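Local coordinates for maternal effect protein oskar (Drosophila melanogaster, PDB 5A4A) that helps induce the germ line as a maternal factor and probably binds RNA through this OSK domain, whose fold is related to SGNH hydrolases, at residues 33-38 against 193-198; 49-52 against 58-61; 120-125 against 139-144; 175-180 against 186-191. All coordinates share one frame; numbering follows the deposited sequence. Where two conformers were deposited one is given.

In the fold
Following the chain from the N terminus, helix 31-40 comes first, and through residues 33-38 it opens the long loop that contact 1 closes only at the C-terminal helix 192-204. The other three contacts nest inside that loop and follow one another in series without crossing. Contact 2 closes a short loop across strands 53-54 and 56-58, and Leu34 of contact 1 packs against its backbone. Contact 3 ties the end of strand 116-120 to helix 132-148. Contact 4 closes the loop that leads into the last helix, touching contact 1 through Trp190 and Phe189, contact 2 through Val180 and contact 3 through Trp190 against Ala123.

Contact 1: 33-38 against 193-198; sequences MLYLAR and IGRQRV. With SO4 (sulfate ion), chain F; SO4 (sulfate ion), chain B.
Arg195 NH1 lies 3.4 Å from Tyr35 CE2 and is gripped by two acceptors, the backbone O of Trp190 and a sulfate oxygen, the NH1 to O4 distance being 3.0 Å. NH2 completes a two-pronged hold on the same sulfate, reaching O2 at 2.9 Å in an almost straight bond, while NE forms a salt bridge with Glu40. The guanidinium stands nearly upright to the Tyr35 ring, the planes 79° apart, so the two do not stack. The bend at chi3 (-61°) turns the guanidinium away from the line of the aliphatic chain and toward the anion. Nearer the backbone the arginine behaves as a hydrocarbon: its CB meets Leu36 CD1 at 3.6 Å, and Leu36 CD2 touches Val198 CG1 at 4.2 Å. Leucine and valine suit this buried side, where the helices cross at -97°. With an alanine here, Glu40 would probably be left without its countercharge and the Trp190 carbonyl without this donor, and a gap would open beside Tyr35. Lys192 N and Gln174 also hold this sulfate, probably from the crystallisation liquor; the gathering of donors makes a site for an anion, consistent with binding RNA phosphate.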
loop_
_atom_site.group_PDB
_atom_site.type_symbol
_atom_site.label_atom_id
_atom_site.label_comp_id
_atom_site.label_asym_id
_atom_site.label_seq_id
_atom_site.Cartn_x
_atom_site.Cartn_y
_atom_site.Cartn_z
ATOM N N MET A 33 1.675 3.872 3.194
ATOM C CA MET A 33 0.453 3.882 3.981
ATOM C C MET A 33 0.725 3.689 5.477
ATOM O O MET A 33 0.019 4.258 6.302
ATOM C CB MET A 33 -0.557 2.862 3.451
ATOM C CG MET A 33 -1.198 3.272 2.127
ATOM S SD MET A 33 -2.098 4.818 2.299
ATOM C CE MET A 33 -3.105 4.390 3.701
ATOM N N LEU A 34 1.757 2.918 5.824
ATOM C CA LEU A 34 2.162 2.784 7.224
ATOM C C LEU A 34 2.449 4.163 7.823
ATOM O O LEU A 34 1.965 4.497 8.906
ATOM C CB LEU A 34 3.386 1.877 7.356
ATOM C CG LEU A 34 3.892 1.603 8.783
ATOM C CD1 LEU A 34 2.768 1.052 9.641
ATOM C CD2 LEU A 34 5.061 0.628 8.775
ATOM N N TYR A 35 3.224 4.974 7.105
ATOM C CA TYR A 35 3.571 6.301 7.594
ATOM C C TYR A 35 2.373 7.243 7.634
ATOM O O TYR A 35 2.208 8.003 8.591
ATOM C CB TYR A 35 4.693 6.905 6.749
ATOM C CG TYR A 35 5.243 8.221 7.261
ATOM C CD1 TYR A 35 5.784 8.333 8.545
ATOM C CD2 TYR A 35 5.259 9.342 6.439
ATOM C CE1 TYR A 35 6.296 9.534 8.991
ATOM C CE2 TYR A 35 5.767 10.537 6.873
ATOM C CZ TYR A 35 6.295 10.632 8.148
ATOM O OH TYR A 35 6.804 11.840 8.560
ATOM N N LEU A 36 1.553 7.204 6.587
ATOM C CA LEU A 36 0.299 7.946 6.582
ATOM C C LEU A 36 -0.502 7.633 7.836
ATOM O O LEU A 36 -0.980 8.538 8.514
ATOM C CB LEU A 36 -0.530 7.618 5.341
ATOM C CG LEU A 36 -1.850 8.396 5.277
ATOM C CD1 LEU A 36 -1.539 9.866 5.233
ATOM C CD2 LEU A 36 -2.670 8.002 4.063
ATOM N N ALA A 37 -0.632 6.350 8.149
ATOM C CA ALA A 37 -1.416 5.938 9.313
ATOM C C ALA A 37 -0.773 6.352 10.633
ATOM O O ALA A 37 -1.476 6.703 11.590
ATOM C CB ALA A 37 -1.667 4.434 9.280
ATOM N N ARG A 38 0.556 6.325 10.683
ATOM C CA ARG A 38 1.272 6.697 11.903
ATOM C C ARG A 38 1.072 8.176 12.185
ATOM O O ARG A 38 0.830 8.592 13.319
ATOM C CB ARG A 38 2.759 6.393 11.754
ATOM C CG ARG A 38 3.609 6.806 12.944
ATOM C CD ARG A 38 3.207 6.057 14.200
ATOM N NE ARG A 38 4.268 6.138 15.203
ATOM C CZ ARG A 38 4.279 5.450 16.337
ATOM N NH1 ARG A 38 3.274 4.636 16.618
ATOM N NH2 ARG A 38 5.304 5.571 17.189
ATOM N N ILE A 193 1.604 18.218 3.981
ATOM C CA ILE A 193 0.709 18.610 2.889
ATOM C C ILE A 193 0.364 17.402 2.006
ATOM O O ILE A 193 -0.802 17.179 1.651
ATOM C CB ILE A 193 1.349 19.724 2.040
ATOM C CG1 ILE A 193 1.609 20.963 2.900
ATOM C CG2 ILE A 193 0.481 20.055 0.837
ATOM C CD1 ILE A 193 2.549 21.974 2.252
ATOM N N GLY A 194 1.387 16.630 1.653
ATOM C CA GLY A 194 1.212 15.439 0.841
ATOM C C GLY A 194 0.320 14.405 1.489
ATOM O O GLY A 194 -0.594 13.879 0.843
ATOM N N ARG A 195 0.568 14.114 2.762
ATOM C CA ARG A 195 -0.266 13.154 3.483
ATOM C C ARG A 195 -1.716 13.591 3.531
ATOM O O ARG A 195 -2.619 12.792 3.356
ATOM C CB ARG A 195 0.263 12.958 4.906
ATOM C CG ARG A 195 1.611 12.289 4.982
ATOM C CD ARG A 195 1.972 11.914 6.415
ATOM N NE ARG A 195 2.056 13.047 7.343
ATOM C CZ ARG A 195 3.154 13.771 7.553
ATOM N NH1 ARG A 195 4.242 13.538 6.848
ATOM N NH2 ARG A 195 3.156 14.752 8.445
ATOM N N GLN A 196 -1.948 14.868 3.783
ATOM C CA GLN A 196 -3.329 15.326 3.857
ATOM C C GLN A 196 -4.018 15.278 2.496
ATOM O O GLN A 196 -5.183 14.923 2.425
ATOM C CB GLN A 196 -3.468 16.705 4.518
ATOM C CG GLN A 196 -4.859 16.935 5.138
ATOM C CD GLN A 196 -5.264 15.858 6.161
ATOM O OE1 GLN A 196 -6.401 15.381 6.158
ATOM N NE2 GLN A 196 -4.336 15.491 7.052
ATOM N N ARG A 197 -3.297 15.592 1.420
ATOM C CA ARG A 197 -3.885 15.481 0.075
ATOM C C ARG A 197 -4.318 14.050 -0.245
ATOM O O ARG A 197 -5.414 13.838 -0.765
ATOM C CB ARG A 197 -2.939 16.013 -1.007
ATOM C CG ARG A 197 -2.860 17.542 -1.054
ATOM C CD ARG A 197 -1.745 18.027 -1.987
ATOM N NE ARG A 197 -2.073 17.875 -3.399
ATOM C CZ ARG A 197 -2.753 18.776 -4.102
ATOM N NH1 ARG A 197 -3.193 19.878 -3.519
ATOM N NH2 ARG A 197 -3.013 18.568 -5.382
ATOM N N VAL A 198 -3.459 13.082 0.066
ATOM C CA VAL A 198 -3.755 11.668 -0.217
ATOM C C VAL A 198 -4.934 11.197 0.624
ATOM O O VAL A 198 -5.865 10.580 0.110
ATOM C CB VAL A 198 -2.544 10.759 0.047
ATOM C CG1 VAL A 198 -2.955 9.279 0.047
ATOM C CG2 VAL A 198 -1.446 11.026 -0.983
HETATM S S SO4 F . 4.735 2.446 19.233
HETATM O O1 SO4 F . 5.246 3.800 19.378
HETATM O O2 SO4 F . 5.738 1.605 18.590
HETATM O O3 SO4 F . 4.403 1.911 20.548
HETATM O O4 SO4 F . 3.523 2.452 18.407
HETATM S S SO4 B . 6.461 16.603 7.729
HETATM O O1 SO4 B . 7.797 17.020 8.136
HETATM O O2 SO4 B . 5.681 16.200 8.891
HETATM O O3 SO4 B . 5.775 17.718 7.078
HETATM O O4 SO4 B . 6.598 15.469 6.825
#

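Contact 2: 49-52 against 58-61; sequences ERVL and VSGL
Ser59 CB sits against the opposite segment, 3.7 Å from Val51 CG1 and 3.5 Å from Leu52 O. One bond farther, OG is anti to the backbone N (chi1 178°) and turns to polar partners elsewhere: Asp31 OD2 and the N of Gly182, with a weaker bond to Thr181 OG1. A serine suits the place because its short side chain can fill a buried niche and still serve several polar groups. Its own backbone N makes the bond that joins the segments, to Leu52 O at 2.9 Å. This bond lies just beyond the small antiparallel pair of strands 53-54 and 56-58, and extends their pairing by one link. Ser59 is itself the second residue of a type II beta turn, Val58 to Leu61, closed by Leu61 N to Val58 O at 3.1 Å; Gly60 takes the third position, where its positive phi favours glycine. In SGNH hydrolases a glycine in the loop after the second strand helps form the oxyanion hole, and Gly60 probably holds the equivalent place, with Asp31 where the hydrolases have their serine. Val51 packs on the first two residues of the turn: its CG1 comes to 3.3 Å from Ser59 O and 4.1 Å from Val58 CG1. That methyl is anti to the backbone N (chi1 170°), an orientation that carries it across the gap. Leu52, whose CB is 4.4 Å from Ser59 CB, packs with its side chain on Phe45.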
loop_
_atom_site.group_PDB
_atom_site.type_symbol
_atom_site.label_atom_id
_atom_site.label_comp_id
_atom_site.label_asym_id
_atom_site.label_seq_id
_atom_site.Cartn_x
_atom_site.Cartn_y
_atom_site.Cartn_z
ATOM N N GLU A 49 7.661 -7.552 16.190
ATOM C CA GLU A 49 8.208 -7.739 14.848
ATOM C C GLU A 49 9.365 -6.798 14.549
ATOM O O GLU A 49 9.272 -5.590 14.792
ATOM C CB GLU A 49 7.127 -7.570 13.771
ATOM C CG GLU A 49 6.295 -8.821 13.521
ATOM C CD GLU A 49 5.301 -9.076 14.628
ATOM O OE1 GLU A 49 4.486 -8.175 14.922
ATOM O OE2 GLU A 49 5.334 -10.167 15.223
ATOM N N ARG A 50 10.446 -7.364 14.017
ATOM C CA ARG A 50 11.637 -6.599 13.636
ATOM C C ARG A 50 11.303 -5.546 12.598
ATOM O O ARG A 50 11.721 -4.386 12.697
ATOM C CB ARG A 50 12.696 -7.535 13.049
ATOM C CG ARG A 50 13.207 -8.563 14.010
ATOM C CD ARG A 50 14.394 -9.335 13.447
ATOM N NE ARG A 50 14.026 -10.268 12.387
ATOM C CZ ARG A 50 13.428 -11.438 12.593
ATOM N NH1 ARG A 50 13.108 -11.814 13.819
ATOM N NH2 ARG A 50 13.139 -12.231 11.570
ATOM N N VAL A 51 10.552 -5.975 11.590
ATOM C CA VAL A 51 10.150 -5.112 10.496
ATOM C C VAL A 51 8.928 -4.320 10.944
ATOM O O VAL A 51 7.991 -4.871 11.517
ATOM C CB VAL A 51 9.855 -5.936 9.227
ATOM C CG1 VAL A 51 9.197 -5.074 8.152
ATOM C CG2 VAL A 51 11.153 -6.561 8.704
ATOM N N LEU A 52 8.964 -3.015 10.712
ATOM C CA LEU A 52 7.934 -2.125 11.212
ATOM C C LEU A 52 6.619 -2.451 10.520
ATOM O O LEU A 52 6.572 -2.597 9.296
ATOM C CB LEU A 52 8.297 -0.692 10.862
ATOM C CG LEU A 52 7.918 0.424 11.818
ATOM C CD1 LEU A 52 8.573 0.170 13.178
ATOM C CD2 LEU A 52 8.387 1.735 11.237
ATOM N N VAL A 58 2.763 -3.072 6.265
ATOM C CA VAL A 58 4.054 -3.658 6.630
ATOM C C VAL A 58 5.174 -3.068 5.772
ATOM O O VAL A 58 5.060 -3.029 4.546
ATOM C CB VAL A 58 4.032 -5.195 6.394
ATOM C CG1 VAL A 58 5.357 -5.842 6.837
ATOM C CG2 VAL A 58 2.826 -5.854 7.104
ATOM N N SER A 59 6.261 -2.624 6.404
ATOM C CA SER A 59 7.423 -2.175 5.648
ATOM C C SER A 59 7.923 -3.286 4.722
ATOM O O SER A 59 8.110 -4.425 5.151
ATOM C CB SER A 59 8.559 -1.753 6.591
ATOM O OG SER A 59 9.694 -1.353 5.833
ATOM N N GLY A 60 8.125 -2.953 3.450
ATOM C CA GLY A 60 8.619 -3.924 2.487
ATOM C C GLY A 60 7.582 -4.898 1.951
ATOM O O GLY A 60 7.947 -5.889 1.307
ATOM N N LEU A 61 6.299 -4.634 2.196
ATOM C CA LEU A 61 5.242 -5.534 1.723
ATOM C C LEU A 61 5.086 -5.458 0.203
ATOM O O LEU A 61 4.709 -4.425 -0.343
ATOM C CB LEU A 61 3.896 -5.217 2.390
ATOM C CG LEU A 61 2.823 -6.314 2.322
ATOM C CD1 LEU A 61 3.189 -7.507 3.226
ATOM C CD2 LEU A 61 1.447 -5.763 2.672
#

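Contact 3: 120-125 against 139-144; sequences TNLAPL and YRFNKF
Asn121 and Asn142 approach to 5.5 Å between their CA atoms where the extended chain leaving strand 116-120 passes a turn of helix 132-148. Asn142 CG lies anti to the carbonyl carbon (chi1 -79°), which carries the amide across to the Leu122 backbone. There it reads both polar groups of one residue: OD1 accepts from Leu122 N at 2.9 Å, the donor tilted 32° from the carbonyl plane, and ND2 gives to Leu122 O at 3.1 Å, on a lone pair in the carbonyl plane. An asparagine suits this because it offers a donor and an acceptor together, much as a neighbouring strand would. An aspartate in place of Asn142 would probably leave Leu122 O without its donor and set a second carboxylate oxygen against it. The Asn121 amide stacks on that of Asn142, the planes 23° apart; its OD1 is taken by Ile157 N and His158 N, and its ND2 by Asp156, while a water links ND2 to Asn142 O, 2.7 Å from that oxygen. Beside the polar pair, Leu122 CD1 meets the edge of the Phe141 ring, 3.6 Å from CD2, an apolar match for a buried corner. Strand 116-120, helix 132-148 and the parallel strand 154-155 make a beta-alpha-beta crossover, as expected of the layered SGNH hydrolase fold.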
loop_
_atom_site.group_PDB
_atom_site.type_symbol
_atom_site.label_atom_id
_atom_site.label_comp_id
_atom_site.label_asym_id
_atom_site.label_seq_id
_atom_site.Cartn_x
_atom_site.Cartn_y
_atom_site.Cartn_z
ATOM N N THR A 120 -6.330 1.730 -4.138
ATOM C CA THR A 120 -5.748 3.025 -4.495
ATOM C C THR A 120 -4.642 2.704 -5.498
ATOM O O THR A 120 -4.008 1.646 -5.409
ATOM C CB THR A 120 -5.146 3.767 -3.286
ATOM O OG1 THR A 120 -4.181 2.927 -2.654
ATOM C CG2 THR A 120 -6.231 4.141 -2.246
ATOM N N ASN A 121 -4.398 3.595 -6.448
ATOM C CA ASN A 121 -3.254 3.399 -7.324
ATOM C C ASN A 121 -1.968 3.904 -6.638
ATOM O O ASN A 121 -1.996 4.300 -5.470
ATOM C CB ASN A 121 -3.474 3.994 -8.728
ATOM C CG ASN A 121 -3.645 5.510 -8.725
ATOM O OD1 ASN A 121 -3.479 6.173 -7.705
ATOM N ND2 ASN A 121 -3.976 6.060 -9.886
ATOM N N LEU A 122 -0.851 3.881 -7.345
ATOM C CA LEU A 122 0.420 4.221 -6.693
ATOM C C LEU A 122 0.757 5.696 -6.835
ATOM O O LEU A 122 0.705 6.249 -7.927
ATOM C CB LEU A 122 1.565 3.396 -7.266
ATOM C CG LEU A 122 1.395 1.880 -7.210
ATOM C CD1 LEU A 122 2.702 1.190 -7.602
ATOM C CD2 LEU A 122 0.960 1.468 -5.804
ATOM N N ALA A 123 1.113 6.323 -5.721
ATOM C CA ALA A 123 1.690 7.663 -5.752
ATOM C C ALA A 123 3.019 7.633 -6.505
ATOM O O ALA A 123 3.697 6.606 -6.543
ATOM C CB ALA A 123 1.902 8.184 -4.317
ATOM N N PRO A 124 3.396 8.764 -7.117
ATOM C CA PRO A 124 4.727 8.843 -7.724
ATOM C C PRO A 124 5.788 8.596 -6.648
ATOM O O PRO A 124 5.579 8.969 -5.494
ATOM C CB PRO A 124 4.802 10.293 -8.214
ATOM C CG PRO A 124 3.774 11.033 -7.386
ATOM C CD PRO A 124 2.673 10.046 -7.178
ATOM N N LEU A 125 6.884 7.950 -7.017
ATOM C CA LEU A 125 8.020 7.780 -6.112
ATOM C C LEU A 125 8.926 8.988 -6.305
ATOM O O LEU A 125 9.657 9.086 -7.301
ATOM C CB LEU A 125 8.751 6.471 -6.422
ATOM C CG LEU A 125 7.889 5.220 -6.226
ATOM C CD1 LEU A 125 8.592 3.971 -6.743
ATOM C CD2 LEU A 125 7.515 5.049 -4.754
ATOM N N TYR A 139 3.251 4.274 -14.293
ATOM C CA TYR A 139 2.204 4.628 -15.251
ATOM C C TYR A 139 1.434 3.406 -15.746
ATOM O O TYR A 139 0.206 3.406 -15.744
ATOM C CB TYR A 139 2.824 5.413 -16.415
ATOM C CG TYR A 139 1.988 5.446 -17.672
ATOM C CD1 TYR A 139 0.812 6.179 -17.729
ATOM C CD2 TYR A 139 2.396 4.765 -18.808
ATOM C CE1 TYR A 139 0.052 6.214 -18.888
ATOM C CE2 TYR A 139 1.650 4.798 -19.966
ATOM C CZ TYR A 139 0.482 5.523 -19.996
ATOM O OH TYR A 139 -0.266 5.548 -21.143
ATOM N N ARG A 140 2.148 2.363 -16.165
ATOM C CA ARG A 140 1.490 1.171 -16.700
ATOM C C ARG A 140 0.791 0.342 -15.627
ATOM O O ARG A 140 -0.300 -0.173 -15.848
ATOM C CB ARG A 140 2.480 0.308 -17.482
ATOM C CG ARG A 140 2.988 1.021 -18.717
ATOM C CD ARG A 140 3.965 0.193 -19.538
ATOM N NE ARG A 140 4.392 1.006 -20.666
ATOM C CZ ARG A 140 3.767 1.067 -21.841
ATOM N NH1 ARG A 140 2.708 0.301 -22.103
ATOM N NH2 ARG A 140 4.244 1.867 -22.776
ATOM N N PHE A 141 1.419 0.207 -14.468
ATOM C CA PHE A 141 0.786 -0.565 -13.404
ATOM C C PHE A 141 -0.504 0.103 -12.935
ATOM O O PHE A 141 -1.510 -0.578 -12.669
ATOM C CB PHE A 141 1.743 -0.788 -12.234
ATOM C CG PHE A 141 1.143 -1.599 -11.116
ATOM C CD1 PHE A 141 0.667 -2.880 -11.348
ATOM C CD2 PHE A 141 1.045 -1.072 -9.837
ATOM C CE1 PHE A 141 0.105 -3.627 -10.321
ATOM C CE2 PHE A 141 0.487 -1.813 -8.801
ATOM C CZ PHE A 141 0.020 -3.092 -9.042
ATOM N N ASN A 142 -0.486 1.433 -12.857
ATOM C CA ASN A 142 -1.670 2.171 -12.447
ATOM C C ASN A 142 -2.793 1.996 -13.454
ATOM O O ASN A 142 -3.953 1.856 -13.063
ATOM C CB ASN A 142 -1.378 3.659 -12.230
ATOM C CG ASN A 142 -0.703 3.932 -10.900
ATOM O OD1 ASN A 142 -0.592 3.045 -10.067
ATOM N ND2 ASN A 142 -0.277 5.172 -10.689
ATOM N N LYS A 143 -2.452 1.985 -14.743
ATOM C CA LYS A 143 -3.456 1.711 -15.778
ATOM C C LYS A 143 -3.996 0.289 -15.634
ATOM O O LYS A 143 -5.199 0.052 -15.837
ATOM C CB LYS A 143 -2.879 1.918 -17.184
ATOM C CG LYS A 143 -2.821 3.367 -17.616
ATOM C CD LYS A 143 -2.327 3.507 -19.056
ATOM C CE LYS A 143 -3.377 3.064 -20.060
ATOM N NZ LYS A 143 -2.861 3.171 -21.457
ATOM N N PHE A 144 -3.113 -0.647 -15.281
ATOM C CA PHE A 144 -3.496 -2.041 -15.069
ATOM C C PHE A 144 -4.464 -2.165 -13.896
ATOM O O PHE A 144 -5.453 -2.892 -13.991
ATOM C CB PHE A 144 -2.275 -2.950 -14.857
ATOM C CG PHE A 144 -2.622 -4.414 -14.660
ATOM C CD1 PHE A 144 -2.890 -5.234 -15.747
ATOM C CD2 PHE A 144 -2.672 -4.963 -13.390
ATOM C CE1 PHE A 144 -3.211 -6.568 -15.571
ATOM C CE2 PHE A 144 -2.992 -6.299 -13.203
ATOM C CZ PHE A 144 -3.258 -7.103 -14.295
HETATM O O HOH W 1 -4.970 4.096 -11.937
#

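Contact 4: 175-180 against 186-191; sequences ASPRQV and PYLFWN. With SO4 (sulfate ion), chain C.
Arg178 and Tyr187 form a solitary antiparallel bridge between two parts of one long loop, whose end-to-end directions are 118° apart. Both residues give and take: Arg178 N reaches Tyr187 O at 2.8 Å, and Tyr187 N reaches Arg178 O at 3.1 Å. Where the next hydrogen-bonded pair would be due, a water steps in, giving to Ser176 O and accepting from Phe189 N at 2.9 Å. On one side of the bridge Pro177 CB meets Pro186 CB at 3.9 Å, while Leu188 CD1 lies 3.5 Å from the carbonyl C of Ser176. Toward the core, Val180 wedges between two aromatics. Its CG1 sits over the Tyr187 face, a CH-pi contact 4.0 Å from the ring centroid, and at the edge of Phe189, while CG2 comes to 3.5 Å from Tyr187 CE1, so both branches of the valine are used. Outward, the Arg178 chain bends at chi2 (-68°), bringing its guanidinium edge to a sulfate, probably from the crystallisation liquor, with NH2 2.7 Å from O2. NH1 of Arg178 and the backbone N of Ala175 and of Ser176 complete that grip. Asn191 then caps the following helix, its OD1 accepting from Gly194 N. In SGNH hydrolases the loop before the last helix carries the catalytic aspartate and histidine; its probable counterpart here is a loop able to hold an anion, which would be consistent with an RNA-binding surface.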
loop_
_atom_site.group_PDB
_atom_site.type_symbol
_atom_site.label_atom_id
_atom_site.label_comp_id
_atom_site.label_asym_id
_atom_site.label_seq_id
_atom_site.Cartn_x
_atom_site.Cartn_y
_atom_site.Cartn_z
ATOM N N ALA A 175 12.194 16.542 2.356
ATOM C CA ALA A 175 13.401 17.022 1.678
ATOM C C ALA A 175 14.403 15.914 1.364
ATOM O O ALA A 175 15.074 15.955 0.330
ATOM C CB ALA A 175 14.075 18.119 2.501
ATOM N N SER A 176 14.490 14.925 2.252
ATOM C CA SER A 176 15.502 13.881 2.144
ATOM C C SER A 176 14.907 12.490 2.287
ATOM O O SER A 176 13.932 12.303 3.006
ATOM C CB SER A 176 16.577 14.063 3.226
ATOM O OG SER A 176 17.116 15.374 3.216
ATOM N N PRO A 177 15.504 11.504 1.608
ATOM C CA PRO A 177 15.010 10.132 1.723
ATOM C C PRO A 177 15.376 9.504 3.058
ATOM O O PRO A 177 16.246 10.005 3.788
ATOM C CB PRO A 177 15.732 9.395 0.589
ATOM C CG PRO A 177 16.379 10.474 -0.251
ATOM C CD PRO A 177 16.643 11.595 0.680
ATOM N N ARG A 178 14.717 8.395 3.365
ATOM C CA ARG A 178 14.894 7.711 4.636
ATOM C C ARG A 178 15.119 6.218 4.425
ATOM O O ARG A 178 14.601 5.627 3.485
ATOM C CB ARG A 178 13.654 7.878 5.515
ATOM C CG ARG A 178 13.283 9.300 5.873
ATOM C CD ARG A 178 14.316 9.945 6.799
ATOM N NE ARG A 178 13.726 11.035 7.577
ATOM C CZ ARG A 178 13.490 12.255 7.100
ATOM N NH1 ARG A 178 13.795 12.551 5.844
ATOM N NH2 ARG A 178 12.946 13.184 7.881
ATOM N N GLN A 179 15.877 5.616 5.334
ATOM C CA GLN A 179 15.968 4.165 5.443
ATOM C C GLN A 179 14.662 3.591 5.995
ATOM O O GLN A 179 14.059 4.172 6.896
ATOM C CB GLN A 179 17.098 3.812 6.421
ATOM C CG GLN A 179 17.206 2.323 6.745
ATOM C CD GLN A 179 17.973 1.563 5.693
ATOM O OE1 GLN A 179 19.101 1.933 5.349
ATOM N NE2 GLN A 179 17.372 0.489 5.171
ATOM N N VAL A 180 14.225 2.450 5.466
ATOM C CA VAL A 180 13.091 1.727 6.055
ATOM C C VAL A 180 13.545 0.325 6.468
ATOM O O VAL A 180 14.640 -0.107 6.109
ATOM C CB VAL A 180 11.867 1.665 5.109
ATOM C CG1 VAL A 180 11.460 3.070 4.686
ATOM C CG2 VAL A 180 12.165 0.791 3.898
ATOM N N PRO A 186 15.837 3.517 -0.827
ATOM C CA PRO A 186 15.490 4.710 -0.049
ATOM C C PRO A 186 14.091 5.204 -0.391
ATOM O O PRO A 186 13.661 5.134 -1.551
ATOM C CB PRO A 186 16.530 5.733 -0.490
ATOM C CG PRO A 186 16.903 5.299 -1.893
ATOM C CD PRO A 186 16.826 3.800 -1.883
ATOM N N TYR A 187 13.395 5.708 0.622
ATOM C CA TYR A 187 12.013 6.157 0.467
ATOM C C TYR A 187 11.956 7.659 0.668
ATOM O O TYR A 187 12.569 8.177 1.596
ATOM C CB TYR A 187 11.136 5.493 1.534
ATOM C CG TYR A 187 10.692 4.098 1.184
ATOM C CD1 TYR A 187 11.612 3.078 0.979
ATOM C CD2 TYR A 187 9.341 3.806 1.033
ATOM C CE1 TYR A 187 11.195 1.800 0.643
ATOM C CE2 TYR A 187 8.915 2.532 0.701
ATOM C CZ TYR A 187 9.838 1.538 0.502
ATOM O OH TYR A 187 9.398 0.273 0.175
ATOM N N LEU A 188 11.233 8.360 -0.207
ATOM C CA LEU A 188 10.961 9.781 -0.000
ATOM C C LEU A 188 9.500 9.907 0.430
ATOM O O LEU A 188 8.579 9.711 -0.378
ATOM C CB LEU A 188 11.199 10.595 -1.284
ATOM C CG LEU A 188 11.247 12.116 -1.061
ATOM C CD1 LEU A 188 12.477 12.464 -0.209
ATOM C CD2 LEU A 188 11.255 12.889 -2.368
ATOM N N PHE A 189 9.279 10.217 1.702
ATOM C CA PHE A 189 7.926 10.189 2.249
ATOM C C PHE A 189 7.113 11.437 1.968
ATOM O O PHE A 189 7.663 12.506 1.707
ATOM C CB PHE A 189 7.968 9.894 3.744
ATOM C CG PHE A 189 8.316 8.476 4.046
ATOM C CD1 PHE A 189 7.335 7.494 3.999
ATOM C CD2 PHE A 189 9.631 8.112 4.325
ATOM C CE1 PHE A 189 7.648 6.167 4.252
ATOM C CE2 PHE A 189 9.952 6.794 4.585
ATOM C CZ PHE A 189 8.962 5.819 4.547
ATOM N N TRP A 190 5.790 11.276 1.975
ATOM C CA TRP A 190 4.902 12.402 1.802
ATOM C C TRP A 190 4.997 13.282 3.048
ATOM O O TRP A 190 5.015 12.785 4.175
ATOM C CB TRP A 190 3.457 11.924 1.600
ATOM C CG TRP A 190 3.304 10.780 0.617
ATOM C CD1 TRP A 190 4.072 10.523 -0.494
ATOM C CD2 TRP A 190 2.299 9.749 0.655
ATOM N NE1 TRP A 190 3.607 9.385 -1.135
ATOM C CE2 TRP A 190 2.531 8.895 -0.445
ATOM C CE3 TRP A 190 1.241 9.463 1.524
ATOM C CZ2 TRP A 190 1.725 7.774 -0.704
ATOM C CZ3 TRP A 190 0.450 8.350 1.271
ATOM C CH2 TRP A 190 0.698 7.519 0.164
ATOM N N ASN A 191 5.064 14.594 2.842
ATOM C CA ASN A 191 5.134 15.506 3.984
ATOM C C ASN A 191 3.728 15.797 4.503
ATOM O O ASN A 191 2.777 15.135 4.091
ATOM C CB ASN A 191 5.936 16.778 3.664
ATOM C CG ASN A 191 5.246 17.694 2.667
ATOM O OD1 ASN A 191 4.104 17.479 2.275
ATOM N ND2 ASN A 191 5.949 18.735 2.256
HETATM S S SO4 C . 12.724 16.301 5.948
HETATM O O1 SO4 C . 13.656 17.170 6.655
HETATM O O2 SO4 C . 11.933 15.533 6.917
HETATM O O3 SO4 C . 11.828 17.144 5.151
HETATM O O4 SO4 C . 13.469 15.366 5.103
HETATM O O HOH W 2 11.449 11.119 3.375
#